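Local coordinates for protein dextranase (Pseudarthrobacter oxydans, PDB 6NZS) that hydrolyses internal alpha-1,6-glucosidic linkages of dextran as an endo-acting glycoside hydrolase of family 49, at residues Glu477-Glu482 against Lys503-Asp508. Residues are numbered along the deposited sequence; the frame is centred on the assembly and turned at random.
Sequences ENITVE and KNLNID
I479 and V481 pack against L505 and I507 on the buried face of two parallel strands. L505 CD1 touches both I479 and V481, lying 3.9 Å from I479 CB. I449 touches I479, V481 and L505 on this inner side. V481 and I507 run side by side, with CB of V481 4.0 Å from CG1 of I507. Backbone bonds join the strands, among them V481 N to N506 O at 2.8 Å. The strands belong to successive coils of the parallel beta-helix of family 49, between strands 423-435 and 545-552. The other face is polar and partly exposed. There N504 ND2 donates to N478 OD1 (3.0 Å), with the two amide planes 81° apart. N478 ND2 is hydrogen-bonded to N430 OD1, on the preceding coil. N506 has CG between its backbone N and carbonyl carbon (chi1 62°), which brings ND2 to T480 OG1 at 3.0 Å. The same ND2 also donates to N504 O, which I479 N reaches from the opposite face of its carbonyl plane. A leucine here would probably leave T480 OG1 without this donor and N504 O with one fewer. The E477/K503 end is looser: E477 OE2 and K503 NZ stay 4.1 Å apart, and E477 OE1 pairs with R475.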
loop_
_atom_site.group_PDB
_atom_site.type_symbol
_atom_site.label_atom_id
_atom_site.label_comp_id
_atom_site.label_asym_id
_atom_site.label_seq_id
_atom_site.Cartn_x
_atom_site.Cartn_y
_atom_site.Cartn_z
ATOM N N GLU A 477 11.572 10.892 -7.334
ATOM C CA GLU A 477 11.335 11.486 -8.646
ATOM C C GLU A 477 10.042 10.945 -9.228
ATOM O O GLU A 477 9.902 9.729 -9.406
ATOM C CB GLU A 477 12.499 11.229 -9.608
ATOM C CG GLU A 477 12.230 11.791 -10.993
ATOM C CD GLU A 477 13.479 12.016 -11.821
ATOM O OE1 GLU A 477 14.592 11.810 -11.298
ATOM O OE2 GLU A 477 13.332 12.409 -12.999
ATOM N N ASN A 478 9.122 11.864 -9.551
ATOM C CA ASN A 478 7.787 11.589 -10.072
ATOM C C ASN A 478 6.894 11.036 -8.971
ATOM O O ASN A 478 6.869 9.828 -8.724
ATOM C CB ASN A 478 7.810 10.690 -11.318
ATOM C CG ASN A 478 8.679 11.253 -12.417
ATOM O OD1 ASN A 478 8.830 12.468 -12.541
ATOM N ND2 ASN A 478 9.265 10.373 -13.216
ATOM N N ILE A 479 6.184 11.926 -8.286
ATOM C CA ILE A 479 5.154 11.553 -7.326
ATOM C C ILE A 479 3.894 12.259 -7.792
ATOM O O ILE A 479 3.729 13.468 -7.580
ATOM C CB ILE A 479 5.501 11.943 -5.888
ATOM C CG1 ILE A 479 6.879 11.417 -5.465
ATOM C CG2 ILE A 479 4.412 11.415 -4.955
ATOM C CD1 ILE A 479 7.313 11.922 -4.087
ATOM N N THR A 480 3.009 11.516 -8.442
ATOM C CA THR A 480 1.783 12.066 -8.996
ATOM C C THR A 480 0.655 11.834 -8.002
ATOM O O THR A 480 0.363 10.687 -7.647
ATOM C CB THR A 480 1.488 11.383 -10.330
ATOM O OG1 THR A 480 2.543 11.694 -11.258
ATOM C CG2 THR A 480 0.160 11.855 -10.896
ATOM N N VAL A 481 0.048 12.919 -7.531
ATOM C CA VAL A 481 -1.024 12.855 -6.541
ATOM C C VAL A 481 -2.299 13.319 -7.224
ATOM O O VAL A 481 -2.418 14.482 -7.636
ATOM C CB VAL A 481 -0.711 13.708 -5.307
ATOM C CG1 VAL A 481 -1.824 13.573 -4.275
ATOM C CG2 VAL A 481 0.638 13.295 -4.714
ATOM N N GLU A 482 -3.243 12.403 -7.377
ATOM C CA GLU A 482 -4.453 12.676 -8.148
ATOM C C GLU A 482 -5.591 13.114 -7.233
ATOM O O GLU A 482 -5.721 12.626 -6.106
ATOM C CB GLU A 482 -4.859 11.441 -8.956
ATOM C CG GLU A 482 -3.742 10.960 -9.891
ATOM C CD GLU A 482 -4.258 10.254 -11.127
ATOM O OE1 GLU A 482 -5.336 10.622 -11.643
ATOM O OE2 GLU A 482 -3.570 9.336 -11.602
ATOM N N LYS A 503 11.518 15.583 -6.933
ATOM C CA LYS A 503 11.368 16.070 -8.297
ATOM C C LYS A 503 10.016 15.634 -8.846
ATOM O O LYS A 503 9.653 14.454 -8.769
ATOM C CB LYS A 503 12.488 15.543 -9.199
ATOM C CG LYS A 503 12.430 16.101 -10.610
ATOM C CD LYS A 503 13.665 15.714 -11.428
ATOM C CE LYS A 503 13.600 16.350 -12.808
ATOM N NZ LYS A 503 14.883 16.206 -13.558
ATOM N N ASN A 504 9.276 16.583 -9.413
ATOM C CA ASN A 504 7.963 16.312 -10.004
ATOM C C ASN A 504 6.986 15.692 -9.002
ATOM O O ASN A 504 6.272 14.730 -9.306
ATOM C CB ASN A 504 8.046 15.489 -11.298
ATOM C CG ASN A 504 6.713 15.457 -12.044
ATOM O OD1 ASN A 504 5.910 16.396 -11.946
ATOM N ND2 ASN A 504 6.459 14.371 -12.767
ATOM N N LEU A 505 6.947 16.258 -7.799
ATOM C CA LEU A 505 5.782 16.084 -6.935
ATOM C C LEU A 505 4.689 16.950 -7.538
ATOM O O LEU A 505 4.732 18.181 -7.436
ATOM C CB LEU A 505 6.101 16.525 -5.509
ATOM C CG LEU A 505 4.889 16.628 -4.571
ATOM C CD1 LEU A 505 4.195 15.276 -4.440
ATOM C CD2 LEU A 505 5.279 17.176 -3.208
ATOM N N ASN A 506 3.721 16.320 -8.206
ATOM C CA ASN A 506 2.657 17.037 -8.891
ATOM C C ASN A 506 1.337 16.679 -8.231
ATOM O O ASN A 506 0.930 15.511 -8.219
ATOM C CB ASN A 506 2.663 16.779 -10.404
ATOM C CG ASN A 506 2.439 15.326 -10.768
ATOM O OD1 ASN A 506 1.330 14.939 -11.143
ATOM N ND2 ASN A 506 3.505 14.522 -10.721
ATOM N N ILE A 507 0.707 17.680 -7.632
ATOM C CA ILE A 507 -0.531 17.516 -6.877
ATOM C C ILE A 507 -1.658 18.170 -7.665
ATOM O O ILE A 507 -1.531 19.320 -8.100
ATOM C CB ILE A 507 -0.385 18.136 -5.476
ATOM C CG1 ILE A 507 0.687 17.387 -4.676
ATOM C CG2 ILE A 507 -1.717 18.136 -4.726
ATOM C CD1 ILE A 507 1.038 18.056 -3.345
ATOM N N ASP A 508 -2.760 17.443 -7.858
ATOM C CA ASP A 508 -3.872 18.006 -8.627
ATOM C C ASP A 508 -4.467 19.228 -7.934
ATOM O O ASP A 508 -4.722 20.254 -8.574
ATOM C CB ASP A 508 -4.974 16.962 -8.828
ATOM C CG ASP A 508 -4.711 16.034 -9.991
ATOM O OD1 ASP A 508 -3.704 16.221 -10.698
ATOM O OD2 ASP A 508 -5.527 15.110 -10.191
HETATM O O HOH W 1 -5.307 13.428 -12.269
#